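Local coordinates for protein 2,5-dihydroxypyridine 5,6-dioxygenase (Pseudomonas putida KT2440, PDB 7CUP) that catalyses the iron-dependent, dioxygen-consuming ring cleavage of 2,5-dihydroxypyridine between carbons 5 and 6, giving N-formylmaleamate in aerobic nicotinate degradation, at residues A[159-164]-A[209-214]; A[203-208]-A[230-235]; A[223-228]-A[242-247]; A[272-277]-A[292-297]. One frame throughout, in Å; residues are numbered along the deposited sequence.

Interaction 1. Residues A[159-164]-A[209-214]; sequences SKAGSD and VLDVGD
Ser163 OG, a side-chain hydroxyl, accepts Val209 N: the bond is 2.9 Å long and nearly straight (166°), and it is the only hydrogen bond running directly between residues 159-164 and 209-214. The first of these is the connection of a beta hairpin, a type I turn from Ser159 to Gly162 closed by a G1 beta bulge, with Gly162 at positive phi. Inside the bulge Ser159 OG accepts Ser163 N at 3.0 Å, which ties the turn to its first residue. The Ser163 hydroxyl lies anti to its own carbonyl carbon (chi1 -77°), and from there it meets both Val209 N and a water. That water, shared by the hydroxyls of Ser159 and Ser163, donates to Val209 O at 2.6 Å, so both polar atoms of the Val209 backbone are served from the turn. The Val209 side chain points at the turn and its two methyls straddle a carbonyl: CG1 is 3.5 Å and CG2 3.6 Å from Ala161 O. CG1 also touches the Ala161 methyl. Beyond strand 207-210 the chain folds into a type II turn from Asp211 to Asp214, where Asp214 OD2 accepts Asp211 N at 2.8 Å, on its anti side but tilted out of the carboxylate plane. Val212 of this turn packs on Phe243 of a second subunit. The Asp211 carboxylate, salt-bridged through OD1 to Arg226, has its other oxygen, OD2, 3.6 Å from Ala161 CB.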
loop_
_atom_site.group_PDB
_atom_site.type_symbol
_atom_site.label_atom_id
_atom_site.label_comp_id
_atom_site.label_asym_id
_atom_site.label_seq_id
_atom_site.Cartn_x
_atom_site.Cartn_y
_atom_site.Cartn_z
ATOM N N SER A 159 -1.415 -50.341 15.644
ATOM C CA SER A 159 -0.023 -50.070 15.227
ATOM C C SER A 159 0.943 -50.836 16.141
ATOM O O SER A 159 0.568 -51.096 17.305
ATOM C CB SER A 159 0.243 -48.593 15.306
ATOM O OG SER A 159 0.312 -48.164 16.662
ATOM N N LYS A 160 2.171 -51.068 15.675
ATOM C CA LYS A 160 3.318 -51.567 16.494
ATOM C C LYS A 160 3.541 -50.671 17.717
ATOM O O LYS A 160 3.903 -51.195 18.759
ATOM C CB LYS A 160 4.612 -51.637 15.673
ATOM C CG LYS A 160 4.707 -52.848 14.751
ATOM C CD LYS A 160 5.982 -52.887 13.904
ATOM C CE LYS A 160 5.894 -53.852 12.738
ATOM N NZ LYS A 160 4.743 -53.524 11.862
ATOM N N ALA A 161 3.367 -49.361 17.602
ATOM C CA ALA A 161 3.632 -48.426 18.716
ATOM C C ALA A 161 2.620 -48.673 19.836
ATOM O O ALA A 161 2.830 -48.145 20.941
ATOM C CB ALA A 161 3.576 -46.998 18.219
ATOM N N GLY A 162 1.526 -49.380 19.544
ATOM C CA GLY A 162 0.548 -49.827 20.553
ATOM C C GLY A 162 -0.852 -49.257 20.368
ATOM O O GLY A 162 -1.623 -49.285 21.343
ATOM N N SER A 163 -1.206 -48.745 19.190
ATOM C CA SER A 163 -2.602 -48.324 18.937
ATOM C C SER A 163 -3.421 -49.611 18.864
ATOM O O SER A 163 -2.942 -50.537 18.211
ATOM C CB SER A 163 -2.740 -47.474 17.695
ATOM O OG SER A 163 -2.287 -46.153 17.966
ATOM N N ASP A 164 -4.546 -49.665 19.582
ATOM C CA ASP A 164 -5.559 -50.753 19.517
ATOM C C ASP A 164 -6.912 -50.123 19.859
ATOM O O ASP A 164 -7.238 -49.973 21.033
ATOM C CB ASP A 164 -5.156 -51.921 20.421
ATOM C CG ASP A 164 -5.992 -53.172 20.192
ATOM O OD1 ASP A 164 -6.257 -53.869 21.183
ATOM O OD2 ASP A 164 -6.367 -53.440 19.030
ATOM N N VAL A 209 -1.908 -44.489 20.329
ATOM C CA VAL A 209 -0.527 -44.050 20.677
ATOM C C VAL A 209 -0.061 -43.064 19.601
ATOM O O VAL A 209 0.067 -43.441 18.412
ATOM C CB VAL A 209 0.442 -45.241 20.831
ATOM C CG1 VAL A 209 1.895 -44.783 20.964
ATOM C CG2 VAL A 209 0.022 -46.129 22.004
ATOM N N LEU A 210 0.192 -41.834 20.009
ATOM C CA LEU A 210 0.963 -40.906 19.153
ATOM C C LEU A 210 2.405 -41.381 19.267
ATOM O O LEU A 210 2.964 -41.293 20.351
ATOM C CB LEU A 210 0.789 -39.464 19.632
ATOM C CG LEU A 210 -0.523 -38.788 19.254
ATOM C CD1 LEU A 210 -1.712 -39.497 19.882
ATOM C CD2 LEU A 210 -0.501 -37.337 19.695
ATOM N N ASP A 211 2.946 -41.966 18.212
ATOM C CA ASP A 211 4.353 -42.422 18.209
ATOM C C ASP A 211 5.258 -41.215 17.997
ATOM O O ASP A 211 4.753 -40.132 17.631
ATOM C CB ASP A 211 4.598 -43.474 17.142
ATOM C CG ASP A 211 5.864 -44.273 17.380
ATOM O OD1 ASP A 211 6.491 -44.064 18.431
ATOM O OD2 ASP A 211 6.184 -45.104 16.537
ATOM N N VAL A 212 6.554 -41.400 18.253
ATOM C CA VAL A 212 7.612 -40.443 17.825
ATOM C C VAL A 212 7.323 -40.183 16.344
ATOM O O VAL A 212 7.062 -41.158 15.616
ATOM C CB VAL A 212 9.040 -40.993 18.074
ATOM C CG1 VAL A 212 10.115 -40.079 17.494
ATOM C CG2 VAL A 212 9.319 -41.232 19.555
ATOM N N GLY A 213 7.248 -38.912 15.944
ATOM C CA GLY A 213 6.993 -38.530 14.543
ATOM C C GLY A 213 5.526 -38.258 14.259
ATOM O O GLY A 213 5.238 -37.668 13.203
ATOM N N ASP A 214 4.600 -38.661 15.129
ATOM C CA ASP A 214 3.171 -38.386 14.867
ATOM C C ASP A 214 2.897 -36.927 15.211
ATOM O O ASP A 214 3.758 -36.289 15.821
ATOM C CB ASP A 214 2.264 -39.394 15.561
ATOM C CG ASP A 214 2.283 -40.747 14.867
ATOM O OD1 ASP A 214 2.546 -40.765 13.650
ATOM O OD2 ASP A 214 2.026 -41.773 15.546
HETATM O O HOH W 1 0.157 -45.274 16.633
#

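Interaction 2. Residues A[203-208]-A[230-235]; sequences SAEGTL and EIEKGF
Gly206 and Ile231 form an antiparallel hydrogen-bonded pair that sets strand 207-210 along the flank of a hairpin, whose strands 227-232 and 235-240 are joined by a type I' turn from Glu232 to Phe235. The pair is closed by Gly206 N to Ile231 O at 2.9 Å and Ile231 N to Gly206 O at 2.8 Å. The chain turns a corner at Gly206, and before it Ala204 and Glu205 grip the type I' turn. Ala204 O receives Gly234 N at a short 2.6 Å, in the carbonyl plane and on a lone pair. Glu205 bends at chi2 (-82°), which brings its carboxylate back to the hairpin, and OE1 takes Lys233 N at 3.0 Å on the anti side. The turn's consecutive N-H groups are thus held by one backbone and one side-chain oxygen. Ile231 divides its branches: CG2 lies against Ala204 O, whereas CD1 meets Leu208 CD1 at an angle and a tight 3.4 Å. Further out, Phe165 of strand 164-168 packs on Ala204, Leu208 and Ile231 together, and Phe299 and Phe301 pack on Leu208. At the far end of the segment, Ser203 OG bonds to Glu201 O.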
loop_
_atom_site.group_PDB
_atom_site.type_symbol
_atom_site.label_atom_id
_atom_site.label_comp_id
_atom_site.label_asym_id
_atom_site.label_seq_id
_atom_site.Cartn_x
_atom_site.Cartn_y
_atom_site.Cartn_z
ATOM N N SER A 203 -19.249 -44.830 22.434
ATOM C CA SER A 203 -18.918 -46.200 21.964
ATOM C C SER A 203 -17.422 -46.427 21.749
ATOM O O SER A 203 -17.015 -47.579 21.902
ATOM C CB SER A 203 -19.664 -46.483 20.718
ATOM O OG SER A 203 -20.984 -45.997 20.878
ATOM N N ALA A 204 -16.642 -45.426 21.324
ATOM C CA ALA A 204 -15.220 -45.646 20.962
ATOM C C ALA A 204 -14.452 -46.130 22.195
ATOM O O ALA A 204 -14.664 -45.561 23.282
ATOM C CB ALA A 204 -14.590 -44.405 20.372
ATOM N N GLU A 205 -13.544 -47.089 21.983
ATOM C CA GLU A 205 -12.872 -47.905 23.033
ATOM C C GLU A 205 -11.422 -48.186 22.637
ATOM O O GLU A 205 -11.216 -48.649 21.506
ATOM C CB GLU A 205 -13.557 -49.277 23.193
ATOM C CG GLU A 205 -14.827 -49.239 24.021
ATOM C CD GLU A 205 -14.612 -49.264 25.525
ATOM O OE1 GLU A 205 -15.057 -48.316 26.224
ATOM O OE2 GLU A 205 -14.013 -50.246 26.001
ATOM N N GLY A 206 -10.486 -48.006 23.566
ATOM C CA GLY A 206 -9.149 -48.631 23.479
ATOM C C GLY A 206 -8.024 -47.620 23.622
ATOM O O GLY A 206 -8.177 -46.671 24.411
ATOM N N THR A 207 -6.944 -47.814 22.865
ATOM C CA THR A 207 -5.671 -47.058 22.967
ATOM C C THR A 207 -5.296 -46.472 21.596
ATOM O O THR A 207 -5.250 -47.231 20.592
ATOM C CB THR A 207 -4.562 -47.968 23.506
ATOM O OG1 THR A 207 -5.131 -48.600 24.646
ATOM C CG2 THR A 207 -3.299 -47.241 23.914
ATOM N N LEU A 208 -5.034 -45.158 21.562
ATOM C CA LEU A 208 -4.341 -44.516 20.421
ATOM C C LEU A 208 -2.998 -43.996 20.923
ATOM O O LEU A 208 -2.991 -43.203 21.868
ATOM C CB LEU A 208 -5.225 -43.410 19.840
ATOM C CG LEU A 208 -6.471 -43.912 19.112
ATOM C CD1 LEU A 208 -7.487 -42.791 18.940
ATOM C CD2 LEU A 208 -6.125 -44.569 17.769
ATOM N N GLU A 230 -5.864 -43.254 26.425
ATOM C CA GLU A 230 -6.834 -44.309 26.822
ATOM C C GLU A 230 -8.222 -43.713 26.602
ATOM O O GLU A 230 -8.490 -42.592 27.123
ATOM C CB GLU A 230 -6.566 -44.781 28.256
ATOM C CG GLU A 230 -5.281 -45.587 28.380
ATOM C CD GLU A 230 -4.548 -45.459 29.710
ATOM O OE1 GLU A 230 -5.141 -44.931 30.686
ATOM O OE2 GLU A 230 -3.367 -45.886 29.775
ATOM N N ILE A 231 -9.031 -44.415 25.814
ATOM C CA ILE A 231 -10.397 -43.995 25.383
ATOM C C ILE A 231 -11.409 -45.000 25.945
ATOM O O ILE A 231 -11.214 -46.211 25.742
ATOM C CB ILE A 231 -10.449 -43.910 23.846
ATOM C CG1 ILE A 231 -9.503 -42.815 23.333
ATOM C CG2 ILE A 231 -11.868 -43.703 23.344
ATOM C CD1 ILE A 231 -8.806 -43.203 22.054
ATOM N N GLU A 232 -12.451 -44.508 26.611
ATOM C CA GLU A 232 -13.565 -45.339 27.132
ATOM C C GLU A 232 -14.877 -44.644 26.766
ATOM O O GLU A 232 -15.030 -43.422 27.062
ATOM C CB GLU A 232 -13.418 -45.568 28.640
ATOM C CG GLU A 232 -12.203 -46.400 29.024
ATOM C CD GLU A 232 -11.773 -46.205 30.471
ATOM O OE1 GLU A 232 -12.664 -46.089 31.334
ATOM O OE2 GLU A 232 -10.555 -46.127 30.725
ATOM N N LYS A 233 -15.765 -45.389 26.112
ATOM C CA LYS A 233 -17.124 -44.925 25.764
ATOM C C LYS A 233 -16.959 -43.579 25.053
ATOM O O LYS A 233 -17.537 -42.586 25.519
ATOM C CB LYS A 233 -17.982 -44.810 27.026
ATOM C CG LYS A 233 -18.201 -46.104 27.806
ATOM C CD LYS A 233 -18.880 -45.883 29.163
ATOM C CE LYS A 233 -17.955 -45.283 30.208
ATOM N NZ LYS A 233 -18.669 -44.376 31.140
ATOM N N GLY A 234 -16.107 -43.548 24.028
ATOM C CA GLY A 234 -15.970 -42.402 23.105
ATOM C C GLY A 234 -15.221 -41.212 23.679
ATOM O O GLY A 234 -15.183 -40.183 22.978
ATOM N N PHE A 235 -14.645 -41.314 24.879
ATOM C CA PHE A 235 -13.897 -40.210 25.523
ATOM C C PHE A 235 -12.467 -40.639 25.896
ATOM O O PHE A 235 -12.218 -41.777 26.326
ATOM C CB PHE A 235 -14.660 -39.688 26.738
ATOM C CG PHE A 235 -15.827 -38.807 26.387
ATOM C CD1 PHE A 235 -17.008 -39.359 25.921
ATOM C CD2 PHE A 235 -15.724 -37.432 26.466
ATOM C CE1 PHE A 235 -18.076 -38.557 25.558
ATOM C CE2 PHE A 235 -16.808 -36.633 26.142
ATOM C CZ PHE A 235 -17.978 -37.196 25.682
#

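Interaction 3. Residues A[223-228]-A[242-247]; sequences CRERIT and GFEAEY
Arg224 N points almost straight (173°) at Glu244 OE1, 2.8 Å away and well above the carboxylate plane, while Glu225 N makes a weak bond to OE2 of the same group. The favour is returned by Glu225, whose OE1 accepts Phe243 N at 3.1 Å, the first N-H of helix 243-253 after Gly242 at the N-cap position. Glu244 bends at chi2 (93°) to lay its carboxylate against the loop backbone. The two acids come close, Glu225 OE1 and Glu244 OE2 being 3.6 Å apart with planes 69° to each other, but Arg224 of a third subunit salt-bridges both and would probably offset part of their charge. Arg224 itself reaches out to Glu225 and Glu244 of a second subunit. One water links loop and helix start, donating to Arg226 O and accepting Gly242 N, each at 2.9 Å. Next to the acids, Ile227 crosses Glu244 at about a right angle, its CD1 3.4 Å from Glu244 CB, and its CG2 faces the Ala245 methyl. Two reciprocal glutamates thus join a helix N-terminus to the loop leading into the preceding beta hairpin, here at a subunit interface.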
loop_
_atom_site.group_PDB
_atom_site.type_symbol
_atom_site.label_atom_id
_atom_site.label_comp_id
_atom_site.label_asym_id
_atom_site.label_seq_id
_atom_site.Cartn_x
_atom_site.Cartn_y
_atom_site.Cartn_z
ATOM N N CYS A 223 5.866 -35.315 17.478
ATOM C CA CYS A 223 6.128 -35.866 18.838
ATOM C C CYS A 223 7.563 -36.401 18.895
ATOM O O CYS A 223 7.959 -37.128 17.976
ATOM C CB CYS A 223 5.136 -36.969 19.182
ATOM S SG CYS A 223 3.464 -36.317 19.379
ATOM N N ARG A 224 8.318 -36.057 19.926
ATOM C CA ARG A 224 9.686 -36.606 20.119
ATOM C C ARG A 224 9.638 -37.719 21.171
ATOM O O ARG A 224 10.605 -38.462 21.263
ATOM C CB ARG A 224 10.651 -35.451 20.419
ATOM C CG ARG A 224 10.802 -34.468 19.265
ATOM C CD ARG A 224 11.160 -35.180 17.971
ATOM N NE ARG A 224 12.423 -35.941 18.073
ATOM C CZ ARG A 224 13.609 -35.520 17.630
ATOM N NH1 ARG A 224 13.729 -34.347 17.030
ATOM N NH2 ARG A 224 14.676 -36.291 17.748
ATOM N N GLU A 225 8.529 -37.876 21.878
ATOM C CA GLU A 225 8.244 -39.082 22.697
ATOM C C GLU A 225 6.765 -39.415 22.530
ATOM O O GLU A 225 5.975 -38.526 22.194
ATOM C CB GLU A 225 8.549 -38.912 24.191
ATOM C CG GLU A 225 9.349 -37.675 24.559
ATOM C CD GLU A 225 9.335 -37.344 26.050
ATOM O OE1 GLU A 225 9.188 -36.123 26.404
ATOM O OE2 GLU A 225 9.473 -38.312 26.859
ATOM N N ARG A 226 6.409 -40.656 22.817
ATOM C CA ARG A 226 5.041 -41.196 22.666
ATOM C C ARG A 226 4.061 -40.467 23.586
ATOM O O ARG A 226 4.429 -40.048 24.689
ATOM C CB ARG A 226 5.068 -42.695 22.963
ATOM C CG ARG A 226 5.879 -43.471 21.948
ATOM C CD ARG A 226 5.723 -44.960 22.128
ATOM N NE ARG A 226 6.258 -45.627 20.959
ATOM C CZ ARG A 226 6.589 -46.913 20.904
ATOM N NH1 ARG A 226 6.447 -47.674 21.977
ATOM N NH2 ARG A 226 7.057 -47.424 19.773
ATOM N N ILE A 227 2.837 -40.301 23.111
ATOM C CA ILE A 227 1.676 -39.981 23.978
ATOM C C ILE A 227 0.729 -41.158 23.845
ATOM O O ILE A 227 0.461 -41.534 22.696
ATOM C CB ILE A 227 1.016 -38.653 23.586
ATOM C CG1 ILE A 227 2.030 -37.506 23.600
ATOM C CG2 ILE A 227 -0.176 -38.368 24.478
ATOM C CD1 ILE A 227 1.486 -36.232 23.013
ATOM N N THR A 228 0.343 -41.751 24.978
ATOM C CA THR A 228 -0.701 -42.801 25.052
ATOM C C THR A 228 -2.030 -42.159 25.467
ATOM O O THR A 228 -2.071 -41.502 26.532
ATOM C CB THR A 228 -0.302 -43.902 26.041
ATOM O OG1 THR A 228 0.991 -44.377 25.680
ATOM C CG2 THR A 228 -1.271 -45.064 26.016
ATOM N N GLY A 242 5.796 -38.129 28.729
ATOM C CA GLY A 242 6.650 -37.148 29.419
ATOM C C GLY A 242 6.193 -35.738 29.107
ATOM O O GLY A 242 5.179 -35.299 29.672
ATOM N N PHE A 243 6.866 -35.060 28.181
ATOM C CA PHE A 243 6.662 -33.602 28.012
ATOM C C PHE A 243 5.443 -33.349 27.113
ATOM O O PHE A 243 4.603 -32.543 27.502
ATOM C CB PHE A 243 7.926 -32.898 27.513
ATOM C CG PHE A 243 7.645 -31.480 27.102
ATOM C CD1 PHE A 243 7.167 -30.572 28.030
ATOM C CD2 PHE A 243 7.730 -31.098 25.778
ATOM C CE1 PHE A 243 6.838 -29.286 27.634
ATOM C CE2 PHE A 243 7.411 -29.807 25.385
ATOM C CZ PHE A 243 6.977 -28.900 26.316
ATOM N N GLU A 244 5.383 -33.972 25.943
ATOM C CA GLU A 244 4.263 -33.754 25.012
ATOM C C GLU A 244 2.954 -33.966 25.786
ATOM O O GLU A 244 2.072 -33.129 25.651
ATOM C CB GLU A 244 4.342 -34.657 23.785
ATOM C CG GLU A 244 5.259 -34.136 22.686
ATOM C CD GLU A 244 6.670 -34.669 22.771
ATOM O OE1 GLU A 244 7.479 -34.326 21.897
ATOM O OE2 GLU A 244 6.946 -35.433 23.719
ATOM N N ALA A 245 2.848 -35.049 26.564
ATOM C CA ALA A 245 1.631 -35.412 27.326
ATOM C C ALA A 245 1.283 -34.292 28.300
ATOM O O ALA A 245 0.140 -33.886 28.367
ATOM C CB ALA A 245 1.841 -36.722 28.043
ATOM N N GLU A 246 2.237 -33.788 29.048
ATOM C CA GLU A 246 1.927 -32.717 30.025
ATOM C C GLU A 246 1.417 -31.470 29.280
ATOM O O GLU A 246 0.489 -30.808 29.768
ATOM C CB GLU A 246 3.182 -32.351 30.804
ATOM C CG GLU A 246 2.928 -31.332 31.890
ATOM C CD GLU A 246 4.221 -30.958 32.573
ATOM O OE1 GLU A 246 4.201 -30.074 33.419
ATOM O OE2 GLU A 246 5.254 -31.563 32.246
ATOM N N TYR A 247 2.036 -31.136 28.152
ATOM C CA TYR A 247 1.650 -29.959 27.331
ATOM C C TYR A 247 0.231 -30.180 26.809
ATOM O O TYR A 247 -0.583 -29.255 26.921
ATOM C CB TYR A 247 2.655 -29.702 26.207
ATOM C CG TYR A 247 2.344 -28.507 25.338
ATOM C CD1 TYR A 247 1.414 -28.587 24.319
ATOM C CD2 TYR A 247 2.994 -27.302 25.507
ATOM C CE1 TYR A 247 1.123 -27.505 23.500
ATOM C CE2 TYR A 247 2.740 -26.221 24.675
ATOM C CZ TYR A 247 1.792 -26.317 23.673
ATOM O OH TYR A 247 1.475 -25.261 22.874
HETATM O O HOH W 2 5.049 -37.536 25.967
#

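Interaction 4. Residues A[272-277]-A[292-297]; sequences PRAQWT and ARAFYG
The CB of Trp276 sits as a bump over the middle of the Phe295 ring, 3.8 Å from its centroid and 5° off the ring normal, a CH-pi contact. Phe295 can offer that face because its CG lies between the backbone N and the carbonyl carbon (chi1 69°), folding the ring alongside the tryptophan. The two side chains run side by side in the same direction with their rings oblique, at 56°, and Trp276 CD1 comes to 3.9 Å from Phe295 CZ. The indole has its own tether, NE1 bonding to Gly213 O. A second bump is the Ala274 methyl, which settles against the backbone where the helix ends: CB is 3.8 Å from Phe295 CA and 4.1 Å from Ala294 CB. The third fit is at the far end, where Pro272 CA meets Tyr296 CB at 3.8 Å and the proline CD lies beside Tyr296 CD1. Polar linkage is thin: one water donates to Ala274 O at 2.8 Å and is weakly reached by Tyr296 N. This apolar seam joins the loop after strand 263-269 to the C-terminal end of helix 290-294, just before strand 299-303. Those strands supply the iron ligands His265 and Ser302, and Arg293 of the helix salt-bridges the ligand Asp320. The seam itself lies outside the non-heme iron site, the Ala294 side chain being about 13 Å from the bound iron.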
loop_
_atom_site.group_PDB
_atom_site.type_symbol
_atom_site.label_atom_id
_atom_site.label_comp_id
_atom_site.label_asym_id
_atom_site.label_seq_id
_atom_site.Cartn_x
_atom_site.Cartn_y
_atom_site.Cartn_z
ATOM N N PRO A 272 -1.584 -38.610 -2.041
ATOM C CA PRO A 272 -0.160 -38.900 -2.155
ATOM C C PRO A 272 0.697 -37.661 -2.451
ATOM O O PRO A 272 1.898 -37.713 -2.240
ATOM C CB PRO A 272 -0.119 -39.907 -3.308
ATOM C CG PRO A 272 -1.279 -39.501 -4.179
ATOM C CD PRO A 272 -2.357 -39.088 -3.198
ATOM N N ARG A 273 0.094 -36.567 -2.912
ATOM C CA ARG A 273 0.834 -35.296 -3.145
ATOM C C ARG A 273 0.998 -34.522 -1.826
ATOM O O ARG A 273 1.823 -33.580 -1.795
ATOM C CB ARG A 273 0.145 -34.506 -4.258
ATOM C CG ARG A 273 0.262 -35.189 -5.614
ATOM C CD ARG A 273 -0.378 -34.384 -6.750
ATOM N NE ARG A 273 -1.830 -34.379 -6.625
ATOM C CZ ARG A 273 -2.651 -33.433 -7.076
ATOM N NH1 ARG A 273 -2.190 -32.363 -7.702
ATOM N NH2 ARG A 273 -3.952 -33.561 -6.883
ATOM N N ALA A 274 0.252 -34.907 -0.789
ATOM C CA ALA A 274 0.425 -34.413 0.589
ATOM C C ALA A 274 1.554 -35.240 1.189
ATOM O O ALA A 274 1.668 -36.397 0.812
ATOM C CB ALA A 274 -0.838 -34.557 1.404
ATOM N N GLN A 275 2.321 -34.679 2.114
ATOM C CA GLN A 275 3.509 -35.363 2.672
ATOM C C GLN A 275 3.594 -35.098 4.169
ATOM O O GLN A 275 3.514 -33.918 4.627
ATOM C CB GLN A 275 4.766 -34.895 1.960
ATOM C CG GLN A 275 4.809 -35.264 0.492
ATOM C CD GLN A 275 5.056 -36.741 0.318
ATOM O OE1 GLN A 275 5.842 -37.331 1.045
ATOM N NE2 GLN A 275 4.397 -37.344 -0.655
ATOM N N TRP A 276 3.811 -36.178 4.901
ATOM C CA TRP A 276 4.051 -36.129 6.359
ATOM C C TRP A 276 5.240 -35.215 6.654
ATOM O O TRP A 276 5.213 -34.589 7.681
ATOM C CB TRP A 276 4.249 -37.558 6.840
ATOM C CG TRP A 276 4.862 -37.686 8.185
ATOM C CD1 TRP A 276 4.239 -37.472 9.374
ATOM C CD2 TRP A 276 6.220 -38.068 8.481
ATOM N NE1 TRP A 276 5.117 -37.689 10.398
ATOM C CE2 TRP A 276 6.339 -38.053 9.886
ATOM C CE3 TRP A 276 7.325 -38.449 7.715
ATOM C CZ2 TRP A 276 7.517 -38.405 10.540
ATOM C CZ3 TRP A 276 8.505 -38.777 8.356
ATOM C CH2 TRP A 276 8.596 -38.753 9.753
ATOM N N THR A 277 6.224 -35.086 5.765
ATOM C CA THR A 277 7.432 -34.254 6.043
ATOM C C THR A 277 7.175 -32.751 5.800
ATOM O O THR A 277 7.994 -31.925 6.230
ATOM C CB THR A 277 8.617 -34.701 5.194
ATOM O OG1 THR A 277 8.156 -34.616 3.836
ATOM C CG2 THR A 277 9.117 -36.060 5.610
ATOM N N ALA A 292 -0.574 -32.689 6.722
ATOM C CA ALA A 292 -0.642 -33.553 7.909
ATOM C C ALA A 292 -2.002 -34.243 7.924
ATOM O O ALA A 292 -2.045 -35.413 8.292
ATOM C CB ALA A 292 -0.414 -32.739 9.169
ATOM N N ARG A 293 -3.083 -33.547 7.554
ATOM C CA ARG A 293 -4.431 -34.174 7.604
ATOM C C ARG A 293 -4.573 -35.207 6.480
ATOM O O ARG A 293 -5.315 -36.188 6.679
ATOM C CB ARG A 293 -5.556 -33.139 7.526
ATOM C CG ARG A 293 -5.611 -32.176 8.701
ATOM C CD ARG A 293 -6.767 -31.226 8.603
ATOM N NE ARG A 293 -6.837 -30.460 9.834
ATOM C CZ ARG A 293 -6.069 -29.418 10.138
ATOM N NH1 ARG A 293 -5.156 -28.989 9.272
ATOM N NH2 ARG A 293 -6.223 -28.798 11.306
ATOM N N ALA A 294 -4.000 -34.957 5.304
ATOM C CA ALA A 294 -4.413 -35.637 4.056
ATOM C C ALA A 294 -3.424 -36.725 3.616
ATOM O O ALA A 294 -3.811 -37.474 2.719
ATOM C CB ALA A 294 -4.665 -34.658 2.927
ATOM N N PHE A 295 -2.215 -36.818 4.150
ATOM C CA PHE A 295 -1.172 -37.653 3.506
ATOM C C PHE A 295 -1.680 -39.106 3.382
ATOM O O PHE A 295 -2.343 -39.648 4.296
ATOM C CB PHE A 295 0.181 -37.497 4.192
ATOM C CG PHE A 295 0.344 -38.048 5.596
ATOM C CD1 PHE A 295 0.812 -39.337 5.801
ATOM C CD2 PHE A 295 0.185 -37.236 6.717
ATOM C CE1 PHE A 295 1.062 -39.808 7.081
ATOM C CE2 PHE A 295 0.423 -37.718 7.997
ATOM C CZ PHE A 295 0.847 -39.010 8.182
ATOM N N TYR A 296 -1.383 -39.714 2.242
ATOM C CA TYR A 296 -1.807 -41.078 1.842
ATOM C C TYR A 296 -1.518 -42.082 2.972
ATOM O O TYR A 296 -0.354 -42.235 3.372
ATOM C CB TYR A 296 -1.059 -41.427 0.556
ATOM C CG TYR A 296 -1.541 -42.639 -0.206
ATOM C CD1 TYR A 296 -2.660 -42.568 -1.021
ATOM C CD2 TYR A 296 -0.824 -43.825 -0.203
ATOM C CE1 TYR A 296 -3.081 -43.651 -1.782
ATOM C CE2 TYR A 296 -1.223 -44.913 -0.969
ATOM C CZ TYR A 296 -2.360 -44.830 -1.751
ATOM O OH TYR A 296 -2.786 -45.887 -2.495
ATOM N N GLY A 297 -2.544 -42.740 3.506
ATOM C CA GLY A 297 -2.354 -43.863 4.450
ATOM C C GLY A 297 -2.270 -43.441 5.909
ATOM O O GLY A 297 -2.052 -44.304 6.758
HETATM O O HOH W 3 1.789 -39.137 1.098
#

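How the interactions relate
Interactions 1, 2 and 3 share the small antiparallel sheet of strands 207-210, 227-232 and 235-240, in which Leu210 N to Ile227 O, a probable hydrogen bond, joins 1 to 3. Another, Asp164 N to Thr207 O, joins 1 to 2. Their chemistry is largely polar: hydroxyl and water in 1, backbone pairing in 2, carboxylates in 3. Interaction 4 is apolar and deeper, its centre about 13 Å from the chain's centre against 22 to 24 Å for the others; its tryptophan reaches interaction 1. All four are partly buried, with exposed touching residues only in 2 and 3. Interaction 3 makes intersubunit salt bridges, 1 and 4 touch the second subunit, and no other chain of the assembly touches 2.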